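Local coordinates for protein endosialidase (Enterobacteria phage phi92, PDB 4HIZ) that cleaves sialic acid polymers internally at alpha-2,8 and alpha-2,9 linkages, probably so that the phage can get through the capsule of its bacterial host, at residues 27-32 against 46-51; 358-363 against 401-406; 439-444 against 451-456; 483-488 against 517-522. All coordinates share one frame; numbering follows the deposited sequence.

Contact 1 (27-32 against 46-51); sequences IIDGRN and FKNAAF
Ile28 and Asp29 pair in parallel with Phe46 and Lys47, a short strand-to-strand contact in the N-terminal extension, where the chain turns corners at Asn32 and at Lys47-Asn48. Parallel pairing with corners is consistent with the beta-helix-like, pectate-lyase-like relationship of this extension. Two straight backbone bonds carry the register: Lys47 N gives to Ile28 O at 3.0 Å and Gly30 N to Lys47 O at 2.8 Å. Beyond them the chain bends, and Asn32 N closes on Asn48 O (2.7 Å). Gly30 suits the bend because it has no side chain, so the backbone can lie against Asn48 O and the small methyl of Ala49. On one face of the pair, beta-branched Ile28 lies beside Phe46, its CB 3.8 Å from ring atom CD2. Ile28 meets the ring obliquely, while Phe51, from the same segment as Phe46, sets CZ over its centre, 3.3 Å above the plane. Asp29 and Lys47 share the polar face; the lysine's methylene CE crosses the carboxylate, while its NZ stays 4.6 Å from Asp29 OD2, beyond a salt bridge. With CG anti to the backbone N (chi1 177°), Asp29 puts OD1 where it makes an Asx turn with Arg31 N, and Asn48 ND2 reaches the same oxygen from the opposite face of the carboxylate at 3.1 Å.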
# COMPACT_ATOMS: atom_id res chain seq x y z
N ILE A 27 -3.73 37.65 0.54
CA ILE A 27 -4.21 38.96 0.95
C ILE A 27 -4.39 39.84 -0.27
O ILE A 27 -5.34 40.62 -0.36
CB ILE A 27 -3.23 39.63 1.94
CG1 ILE A 27 -3.22 38.85 3.26
CG2 ILE A 27 -3.59 41.10 2.18
CD1 ILE A 27 -2.35 39.49 4.35
N ILE A 28 -3.50 39.69 -1.24
CA ILE A 28 -3.54 40.56 -2.39
C ILE A 28 -3.90 39.75 -3.59
O ILE A 28 -3.29 38.71 -3.84
CB ILE A 28 -2.16 41.21 -2.66
CG1 ILE A 28 -1.72 42.05 -1.47
CG2 ILE A 28 -2.19 42.05 -3.96
CD1 ILE A 28 -2.81 42.92 -0.96
N ASP A 29 -4.90 40.22 -4.34
CA ASP A 29 -5.23 39.63 -5.62
C ASP A 29 -4.46 40.44 -6.67
O ASP A 29 -4.75 41.62 -6.93
CB ASP A 29 -6.73 39.71 -5.85
CG ASP A 29 -7.15 39.16 -7.21
OD1 ASP A 29 -6.29 38.62 -7.94
OD2 ASP A 29 -8.34 39.26 -7.54
N GLY A 30 -3.45 39.80 -7.25
CA GLY A 30 -2.65 40.47 -8.25
C GLY A 30 -3.35 40.66 -9.59
O GLY A 30 -2.79 41.30 -10.48
N ARG A 31 -4.54 40.10 -9.75
CA ARG A 31 -5.30 40.24 -11.01
C ARG A 31 -4.48 39.89 -12.28
O ARG A 31 -4.65 40.49 -13.34
CB ARG A 31 -5.92 41.64 -11.09
CG ARG A 31 -6.83 41.93 -9.87
CD ARG A 31 -7.55 43.25 -9.99
NE ARG A 31 -8.55 43.29 -11.05
CZ ARG A 31 -9.13 44.42 -11.46
NH1 ARG A 31 -8.77 45.60 -10.89
NH2 ARG A 31 -10.05 44.40 -12.44
N ASN A 32 -3.61 38.90 -12.14
CA ASN A 32 -2.74 38.43 -13.21
C ASN A 32 -1.78 39.49 -13.74
O ASN A 32 -1.39 39.46 -14.92
CB ASN A 32 -3.54 37.74 -14.31
CG ASN A 32 -3.47 36.23 -14.19
OD1 ASN A 32 -2.77 35.57 -14.97
ND2 ASN A 32 -4.15 35.68 -13.18
N PHE A 46 0.01 36.14 -1.82
CA PHE A 46 -0.57 36.70 -3.04
C PHE A 46 -1.31 35.60 -3.76
O PHE A 46 -0.93 34.41 -3.68
CB PHE A 46 0.51 37.16 -4.00
CG PHE A 46 1.28 38.36 -3.55
CD1 PHE A 46 2.31 38.23 -2.63
CD2 PHE A 46 1.01 39.63 -4.10
CE1 PHE A 46 3.07 39.35 -2.23
CE2 PHE A 46 1.75 40.76 -3.71
CZ PHE A 46 2.78 40.63 -2.77
N LYS A 47 -2.34 35.98 -4.52
CA LYS A 47 -2.78 35.11 -5.60
C LYS A 47 -2.78 35.89 -6.90
O LYS A 47 -2.79 37.13 -6.91
CB LYS A 47 -4.18 34.53 -5.35
CG LYS A 47 -5.32 35.54 -5.47
CD LYS A 47 -6.68 34.83 -5.57
CE LYS A 47 -7.82 35.85 -5.58
NZ LYS A 47 -9.16 35.21 -5.63
N ASN A 48 -2.72 35.15 -8.00
CA ASN A 48 -2.79 35.75 -9.34
C ASN A 48 -1.74 36.84 -9.55
O ASN A 48 -2.03 37.86 -10.17
CB ASN A 48 -4.19 36.32 -9.57
CG ASN A 48 -5.29 35.30 -9.34
OD1 ASN A 48 -5.07 34.09 -9.44
ND2 ASN A 48 -6.48 35.77 -9.03
N ALA A 49 -0.52 36.62 -9.08
CA ALA A 49 0.49 37.66 -9.15
C ALA A 49 1.80 37.06 -9.61
O ALA A 49 2.07 35.87 -9.38
CB ALA A 49 0.67 38.32 -7.75
N ALA A 50 2.64 37.88 -10.24
CA ALA A 50 3.99 37.44 -10.56
C ALA A 50 4.99 38.55 -10.28
O ALA A 50 4.64 39.74 -10.30
CB ALA A 50 4.08 37.01 -12.00
N PHE A 51 6.25 38.16 -10.04
CA PHE A 51 7.27 39.09 -9.57
C PHE A 51 8.53 38.92 -10.39
O PHE A 51 9.11 37.83 -10.43
CB PHE A 51 7.58 38.82 -8.08
CG PHE A 51 6.33 38.78 -7.23
CD1 PHE A 51 5.77 39.94 -6.77
CD2 PHE A 51 5.70 37.56 -6.95
CE1 PHE A 51 4.59 39.91 -6.00
CE2 PHE A 51 4.52 37.53 -6.20
CZ PHE A 51 3.97 38.71 -5.73

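Contact 2 (358-363 against 401-406)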
# COMPACT_ATOMS: atom_id res chain seq x y z
N ILE A 358 6.26 21.70 -39.68
CA ILE A 358 7.46 22.36 -39.15
C ILE A 358 8.02 21.50 -38.03
O ILE A 358 7.28 21.02 -37.18
CB ILE A 358 7.16 23.78 -38.66
CG1 ILE A 358 6.66 24.61 -39.85
CG2 ILE A 358 8.43 24.44 -38.04
CD1 ILE A 358 6.37 26.02 -39.54
N LEU A 359 9.33 21.29 -38.05
CA LEU A 359 9.97 20.50 -37.01
C LEU A 359 10.64 21.51 -36.07
O LEU A 359 11.45 22.32 -36.51
CB LEU A 359 11.03 19.60 -37.68
CG LEU A 359 11.82 18.68 -36.73
CD1 LEU A 359 10.86 17.76 -35.93
CD2 LEU A 359 12.82 17.88 -37.60
N TYR A 360 10.31 21.46 -34.78
CA TYR A 360 10.93 22.32 -33.75
C TYR A 360 11.89 21.50 -32.93
O TYR A 360 11.67 20.31 -32.72
CB TYR A 360 9.82 22.88 -32.83
CG TYR A 360 8.83 23.73 -33.58
CD1 TYR A 360 9.09 25.09 -33.83
CD2 TYR A 360 7.63 23.19 -34.06
CE1 TYR A 360 8.20 25.89 -34.55
CE2 TYR A 360 6.71 23.98 -34.76
CZ TYR A 360 7.01 25.32 -35.00
OH TYR A 360 6.12 26.10 -35.70
N LEU A 361 12.97 22.14 -32.49
CA LEU A 361 14.02 21.45 -31.73
C LEU A 361 14.54 22.38 -30.65
O LEU A 361 14.72 23.58 -30.89
CB LEU A 361 15.16 21.05 -32.71
CG LEU A 361 16.42 20.38 -32.11
CD1 LEU A 361 17.08 19.43 -33.14
CD2 LEU A 361 17.48 21.39 -31.65
N THR A 362 14.77 21.85 -29.45
CA THR A 362 15.54 22.62 -28.45
C THR A 362 16.73 21.81 -28.02
O THR A 362 16.67 20.57 -28.04
CB THR A 362 14.72 22.86 -27.15
OG1 THR A 362 14.34 21.59 -26.60
CG2 THR A 362 13.49 23.69 -27.42
N THR A 363 17.81 22.48 -27.59
CA THR A 363 18.97 21.74 -27.11
C THR A 363 19.15 21.97 -25.63
O THR A 363 18.65 22.95 -25.07
CB THR A 363 20.29 22.21 -27.78
OG1 THR A 363 20.48 23.60 -27.51
CG2 THR A 363 20.26 22.00 -29.31
N PHE A 401 8.88 20.41 -24.64
CA PHE A 401 7.91 21.44 -24.97
C PHE A 401 6.76 20.86 -25.74
O PHE A 401 6.85 19.74 -26.28
CB PHE A 401 8.58 22.56 -25.81
CG PHE A 401 9.06 22.09 -27.16
CD1 PHE A 401 10.34 21.54 -27.29
CD2 PHE A 401 8.23 22.19 -28.29
CE1 PHE A 401 10.81 21.09 -28.54
CE2 PHE A 401 8.71 21.74 -29.55
CZ PHE A 401 9.97 21.18 -29.66
N ALA A 402 5.66 21.61 -25.80
CA ALA A 402 4.60 21.33 -26.77
C ALA A 402 4.15 22.63 -27.43
O ALA A 402 4.34 23.71 -26.85
CB ALA A 402 3.38 20.69 -26.03
N LYS A 403 3.55 22.53 -28.62
CA LYS A 403 2.98 23.71 -29.29
C LYS A 403 1.49 23.73 -29.03
O LYS A 403 0.78 22.73 -29.25
CB LYS A 403 3.23 23.66 -30.81
CG LYS A 403 2.75 24.91 -31.51
CD LYS A 403 3.28 24.92 -32.97
CE LYS A 403 2.90 26.20 -33.68
NZ LYS A 403 1.42 26.18 -33.99
N VAL A 404 0.99 24.86 -28.52
CA VAL A 404 -0.44 25.02 -28.28
C VAL A 404 -0.80 26.34 -28.94
O VAL A 404 -0.35 27.40 -28.53
CB VAL A 404 -0.78 25.08 -26.78
CG1 VAL A 404 -2.28 25.24 -26.57
CG2 VAL A 404 -0.29 23.81 -26.06
N GLY A 405 -1.59 26.28 -30.01
CA GLY A 405 -1.85 27.47 -30.80
C GLY A 405 -0.54 28.04 -31.32
O GLY A 405 0.31 27.30 -31.83
N ASP A 406 -0.38 29.34 -31.15
CA ASP A 406 0.76 30.04 -31.71
C ASP A 406 2.04 29.86 -30.89
O ASP A 406 3.10 30.34 -31.30
CB ASP A 406 0.47 31.54 -31.79
CG ASP A 406 -0.54 31.90 -32.88
OD1 ASP A 406 -0.80 31.09 -33.80
OD2 ASP A 406 -1.06 33.04 -32.83
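The Phe401 ring meets Tyr360 at its edge: the carbonyl oxygen of Tyr360 lies in the ring plane, 3.6 Å from CZ, where the ring hydrogens carry a slight positive charge. Tyr360 CB comes obliquely to the same end of the ring, also 3.6 Å from CZ, and Thr362 CG2 approaches CD1 at 3.8 Å, again aslant. The Tyr360 ring has Ile358 CG2 over one face, 3.5 Å above the plane, and the lysine methylene Lys403 CD beside its CE2. These side chains fill the layer between two sheets of the beta-propeller: strand 358-365 belongs to a four-stranded antiparallel sheet, and strand 401-404 is the outermost strand of the mixed sheet that also holds 407-413. The strand segments pass 9.2 Å apart and run at 144° to each other, too far for backbone pairing, so large side chains must bridge the gap. Phe401 does so with CG set between its backbone N and carbonyl carbon (chi1 64°), which lets the ring enter beside Tyr360 and Thr362. Lys403 serves in two ways: the aliphatic part runs across Tyr360, CE 3.8 Å from OH, and then a bend at the last torsion (chi4 -73°) brings NZ back to Gly405 O, within its own segment, at 2.7 Å. No hydrogen bond joins the two segments, so apolar fit carries most of the contact; the hydroxyl of Thr362 crosses to Leu399 O, just ahead of Phe401, leaving its methyl to the phenyl ring.

Contact 3 (439-444 against 451-456)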
# COMPACT_ATOMS: atom_id res chain seq x y z
N CYS A 439 8.71 28.85 -20.17
CA CYS A 439 8.50 30.06 -20.97
C CYS A 439 7.51 29.74 -22.08
O CYS A 439 7.20 28.56 -22.37
CB CYS A 439 9.82 30.64 -21.54
SG CYS A 439 10.65 29.63 -22.78
N LYS A 440 6.96 30.81 -22.67
CA LYS A 440 5.93 30.68 -23.68
C LYS A 440 6.38 31.52 -24.88
O LYS A 440 6.37 32.76 -24.81
CB LYS A 440 4.61 31.18 -23.08
CG LYS A 440 3.40 31.01 -23.97
CD LYS A 440 2.12 31.40 -23.18
CE LYS A 440 0.90 31.40 -24.09
NZ LYS A 440 -0.39 31.60 -23.36
N ILE A 441 6.79 30.85 -25.96
CA ILE A 441 7.38 31.55 -27.12
C ILE A 441 6.41 31.52 -28.29
O ILE A 441 5.98 30.45 -28.69
CB ILE A 441 8.71 30.88 -27.56
CG1 ILE A 441 9.71 30.77 -26.40
CG2 ILE A 441 9.34 31.63 -28.77
CD1 ILE A 441 9.94 32.04 -25.74
N ASN A 442 6.07 32.69 -28.83
CA ASN A 442 5.24 32.77 -30.02
C ASN A 442 6.09 32.37 -31.23
O ASN A 442 7.04 33.10 -31.60
CB ASN A 442 4.71 34.19 -30.21
CG ASN A 442 3.66 34.28 -31.30
OD1 ASN A 442 3.74 33.58 -32.32
ND2 ASN A 442 2.63 35.11 -31.07
N VAL A 443 5.77 31.23 -31.83
CA VAL A 443 6.52 30.80 -33.03
C VAL A 443 5.70 31.01 -34.30
O VAL A 443 6.20 30.74 -35.39
CB VAL A 443 7.03 29.35 -32.91
CG1 VAL A 443 8.05 29.22 -31.73
CG2 VAL A 443 5.86 28.38 -32.72
N SER A 444 4.45 31.47 -34.19
CA SER A 444 3.69 31.83 -35.40
C SER A 444 4.33 33.07 -36.03
O SER A 444 4.37 33.22 -37.27
CB SER A 444 2.22 32.10 -35.10
OG SER A 444 2.04 33.39 -34.53
N SER A 451 16.29 37.56 -26.73
CA SER A 451 16.92 38.33 -25.63
C SER A 451 15.94 38.68 -24.51
O SER A 451 16.33 38.71 -23.35
CB SER A 451 17.57 39.61 -26.14
OG SER A 451 16.59 40.40 -26.78
N ASN A 452 14.68 38.90 -24.85
CA ASN A 452 13.75 39.28 -23.78
C ASN A 452 12.86 38.14 -23.30
O ASN A 452 11.82 38.36 -22.69
CB ASN A 452 12.94 40.52 -24.13
CG ASN A 452 13.81 41.76 -24.24
OD1 ASN A 452 13.88 42.39 -25.29
ND2 ASN A 452 14.50 42.10 -23.15
N VAL A 453 13.35 36.91 -23.49
CA VAL A 453 12.59 35.76 -23.00
C VAL A 453 12.26 35.89 -21.51
O VAL A 453 13.11 36.32 -20.70
CB VAL A 453 13.30 34.40 -23.30
CG1 VAL A 453 14.65 34.30 -22.60
CG2 VAL A 453 12.38 33.21 -22.91
N GLN A 454 11.01 35.57 -21.18
CA GLN A 454 10.52 35.63 -19.82
C GLN A 454 10.36 34.19 -19.31
O GLN A 454 9.42 33.48 -19.69
CB GLN A 454 9.19 36.38 -19.77
CG GLN A 454 8.67 36.48 -18.35
CD GLN A 454 7.49 37.41 -18.21
OE1 GLN A 454 6.79 37.68 -19.17
NE2 GLN A 454 7.29 37.92 -17.00
N TRP A 455 11.29 33.76 -18.47
CA TRP A 455 11.14 32.47 -17.79
C TRP A 455 10.38 32.63 -16.47
O TRP A 455 10.71 33.50 -15.65
CB TRP A 455 12.52 31.90 -17.46
CG TRP A 455 13.34 31.42 -18.65
CD1 TRP A 455 14.46 32.03 -19.20
CD2 TRP A 455 13.20 30.17 -19.32
NE1 TRP A 455 14.98 31.24 -20.20
CE2 TRP A 455 14.24 30.09 -20.29
CE3 TRP A 455 12.30 29.11 -19.19
CZ2 TRP A 455 14.40 28.98 -21.11
CZ3 TRP A 455 12.44 28.01 -20.00
CH2 TRP A 455 13.49 27.94 -20.97
N PHE A 456 9.35 31.80 -16.30
CA PHE A 456 8.56 31.79 -15.08
C PHE A 456 8.95 30.60 -14.21
O PHE A 456 8.87 29.46 -14.65
CB PHE A 456 7.07 31.63 -15.44
CG PHE A 456 6.50 32.77 -16.25
CD1 PHE A 456 5.90 33.85 -15.60
CD2 PHE A 456 6.46 32.71 -17.65
CE1 PHE A 456 5.33 34.91 -16.32
CE2 PHE A 456 5.90 33.75 -18.39
CZ PHE A 456 5.33 34.84 -17.73
O HOH W 1 7.44 33.48 -21.66
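Cys439 and Trp455 come within 4.8 Å at their CA atoms, yet no direct hydrogen bond joins the two segments, and a water stands in for one, accepting from Lys440 N at 2.9 Å and donating to Gln454 O at 2.8 Å. This is the loop end of an antiparallel beta hairpin in the propeller domain: strand 435-442 leads into an irregular loop, which returns as the neighbouring strand 456-460. Regular pairing is taken up at Phe456, which bonds through its backbone to Met438, so the water marks where the two chains begin to part. Beneath this wet seam the side chains are apolar. Val453 CG2, anti to its own backbone N, wedges between Cys439 CB and Ile441 CD1, 3.9 Å from each, and also leans over the rim of the indole of Trp455. Branched Ile441 and Val453 suit such a place, since each can present a single methyl to the other. The indole is further enclosed by Trp420, edge to face, and by Phe390. A compact, polarisable cysteine fits against this large aromatic surface: Cys439 CB touches Gln454 O at 3.4 Å and makes a CH-pi contact with the six-membered ring. With SG lodged between the backbone N and the carbonyl carbon (chi1 68°), the sulfur is brought over that same ring, 3.8 Å from its centroid and 17° off the ring normal.

Contact 4 (483-488 against 517-522)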
# COMPACT_ATOMS: atom_id res chain seq x y z
N TRP A 483 -5.40 19.86 -21.20
CA TRP A 483 -4.34 19.87 -20.21
C TRP A 483 -2.99 19.54 -20.84
O TRP A 483 -2.88 18.65 -21.69
CB TRP A 483 -4.61 18.79 -19.15
CG TRP A 483 -5.76 18.98 -18.22
CD1 TRP A 483 -6.89 18.19 -18.14
CD2 TRP A 483 -5.88 19.97 -17.19
NE1 TRP A 483 -7.69 18.63 -17.10
CE2 TRP A 483 -7.10 19.74 -16.53
CE3 TRP A 483 -5.07 21.05 -16.80
CZ2 TRP A 483 -7.52 20.54 -15.45
CZ3 TRP A 483 -5.49 21.86 -15.73
CH2 TRP A 483 -6.72 21.60 -15.07
N LEU A 484 -1.96 20.27 -20.42
CA LEU A 484 -0.58 19.97 -20.83
C LEU A 484 0.14 19.42 -19.57
O LEU A 484 -0.15 19.84 -18.46
CB LEU A 484 0.05 21.28 -21.30
CG LEU A 484 1.57 21.21 -21.57
CD1 LEU A 484 1.95 22.23 -22.70
CD2 LEU A 484 2.42 21.49 -20.32
N TYR A 485 1.05 18.46 -19.76
CA TYR A 485 1.77 17.82 -18.65
C TYR A 485 3.27 17.97 -18.87
O TYR A 485 3.80 17.54 -19.90
CB TYR A 485 1.45 16.33 -18.58
CG TYR A 485 -0.05 16.09 -18.45
CD1 TYR A 485 -0.86 16.05 -19.59
CD2 TYR A 485 -0.65 15.91 -17.20
CE1 TYR A 485 -2.24 15.87 -19.51
CE2 TYR A 485 -2.01 15.72 -17.12
CZ TYR A 485 -2.79 15.69 -18.25
OH TYR A 485 -4.17 15.51 -18.14
N TYR A 486 3.95 18.57 -17.89
CA TYR A 486 5.41 18.49 -17.84
C TYR A 486 5.71 17.45 -16.79
O TYR A 486 5.39 17.66 -15.60
CB TYR A 486 6.01 19.85 -17.48
CG TYR A 486 7.52 19.85 -17.15
CD1 TYR A 486 8.44 19.21 -17.96
CD2 TYR A 486 8.01 20.51 -16.01
CE1 TYR A 486 9.79 19.24 -17.71
CE2 TYR A 486 9.37 20.55 -15.72
CZ TYR A 486 10.26 19.90 -16.58
OH TYR A 486 11.61 19.93 -16.31
N ILE A 487 6.31 16.34 -17.19
CA ILE A 487 6.46 15.20 -16.29
C ILE A 487 7.96 15.00 -16.14
O ILE A 487 8.69 14.83 -17.13
CB ILE A 487 5.78 13.93 -16.85
CG1 ILE A 487 4.33 14.27 -17.21
CG2 ILE A 487 5.85 12.75 -15.83
CD1 ILE A 487 3.50 13.05 -17.66
N PHE A 488 8.43 15.03 -14.90
CA PHE A 488 9.86 15.28 -14.69
C PHE A 488 10.28 14.85 -13.29
O PHE A 488 9.45 14.45 -12.48
CB PHE A 488 10.19 16.76 -14.90
CG PHE A 488 9.59 17.68 -13.85
CD1 PHE A 488 8.22 17.92 -13.83
CD2 PHE A 488 10.39 18.30 -12.90
CE1 PHE A 488 7.64 18.77 -12.88
CE2 PHE A 488 9.84 19.15 -11.95
CZ PHE A 488 8.45 19.39 -11.94
N LEU A 517 9.11 10.81 -9.69
CA LEU A 517 8.57 11.65 -10.77
C LEU A 517 7.39 12.50 -10.30
O LEU A 517 6.65 12.09 -9.39
CB LEU A 517 8.12 10.78 -11.96
CG LEU A 517 9.18 9.83 -12.48
CD1 LEU A 517 8.58 9.02 -13.64
CD2 LEU A 517 10.43 10.61 -12.99
N TYR A 518 7.24 13.64 -10.95
CA TYR A 518 6.17 14.60 -10.70
C TYR A 518 5.55 15.01 -12.03
O TYR A 518 6.21 14.93 -13.07
CB TYR A 518 6.73 15.87 -10.00
CG TYR A 518 7.30 15.54 -8.62
CD1 TYR A 518 8.58 14.98 -8.48
CD2 TYR A 518 6.53 15.77 -7.48
CE1 TYR A 518 9.09 14.65 -7.23
CE2 TYR A 518 7.04 15.46 -6.20
CZ TYR A 518 8.29 14.88 -6.09
OH TYR A 518 8.80 14.54 -4.85
N SER A 519 4.29 15.45 -11.97
CA SER A 519 3.61 15.97 -13.16
C SER A 519 3.04 17.35 -12.87
O SER A 519 2.25 17.51 -11.91
CB SER A 519 2.49 15.01 -13.52
OG SER A 519 1.66 15.56 -14.54
N TYR A 520 3.45 18.35 -13.66
CA TYR A 520 2.86 19.67 -13.55
C TYR A 520 1.80 19.74 -14.64
O TYR A 520 2.12 19.69 -15.86
CB TYR A 520 3.92 20.75 -13.78
CG TYR A 520 3.39 22.14 -13.63
CD1 TYR A 520 3.27 22.74 -12.37
CD2 TYR A 520 3.01 22.88 -14.76
CE1 TYR A 520 2.78 24.06 -12.24
CE2 TYR A 520 2.53 24.18 -14.63
CZ TYR A 520 2.43 24.78 -13.40
OH TYR A 520 1.96 26.08 -13.34
N ARG A 521 0.53 19.83 -14.23
CA ARG A 521 -0.59 19.77 -15.17
C ARG A 521 -1.13 21.19 -15.32
O ARG A 521 -1.58 21.81 -14.33
CB ARG A 521 -1.69 18.84 -14.63
CG ARG A 521 -2.86 18.74 -15.61
CD ARG A 521 -3.99 17.80 -15.10
NE ARG A 521 -4.85 18.42 -14.10
CZ ARG A 521 -6.01 17.88 -13.71
NH1 ARG A 521 -6.38 16.69 -14.17
NH2 ARG A 521 -6.78 18.51 -12.82
N LEU A 522 -1.04 21.70 -16.55
CA LEU A 522 -1.32 23.11 -16.87
C LEU A 522 -2.52 23.23 -17.80
O LEU A 522 -2.58 22.60 -18.89
CB LEU A 522 -0.08 23.75 -17.56
CG LEU A 522 -0.30 25.19 -18.05
CD1 LEU A 522 -0.49 26.14 -16.87
CD2 LEU A 522 0.93 25.65 -18.87
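Trp483 and Arg521 form the partly exposed end of this strand pair, while Tyr486, Phe488, Tyr518 and Tyr520 lie in its buried part. Six backbone hydrogen bonds hold the antiparallel ladder, among them Leu522 N to Leu484 O at 2.8 Å. On the buried face Phe488 CD1 sits 3.3 Å above the ring plane of Tyr486, its neighbour in the same strand. Across the pair, Phe488 has Tyr518 CB over one face of its ring, 4.2 Å from CE1, and Tyr520 N at its edge. Its CG stands between the backbone N and the carbonyl carbon (chi1 67°), which swings the ring back over the pair. The hydroxyl of buried Tyr486 is satisfied by Thr413 OG1. The ring of Tyr518 meets Phe534 of a neighbouring subunit edge to face. The two strands are the middle of a four-stranded propeller blade, in which 516-523, from the end of the domain, also pairs with 71-75, from its beginning; strands from both ends of the propeller thus meet in one blade, the arrangement that closes the ring. On the opposite face, Ser519 is small enough to leave room for Tyr485, whose ring edge meets OG. Arg521 runs beside that tyrosine, CG 3.5 Å from CE2, and then turns at chi3 (78°). Though partly exposed, this end is flat-stacked: the guanidinium lies on the indole of Trp483, planes 10° apart and CZ 3.8 Å from the centroid of the six-membered ring. This cation-pi stack leaves the guanidinium rim for others: NH2 makes a salt bridge to Asp533, and NH1 bonds to Asp122 O.

Contact 1 is the outlying one, partly exposed and held by backbone and carboxylate bonds, whereas contacts 2, 3 and 4 are buried in the propeller. Contacts 1, 2 and 3 all reach the same mixed sheet, which runs from the N-terminal extension to strand 401-404. Contacts 2 and 3 meet directly, Asp406 O lying 2.9 Å from Val443 N in a probable hydrogen bond, and contact 2 touches contact 4 where Ala402 CB packs on Leu484 CD1. Contact 4 joins neighbours within a blade by a full ladder; contact 2 joins separate sheets chiefly through side chains, without backbone pairing, and contact 3 replaces pairing with a water and sulfur-aromatic packing.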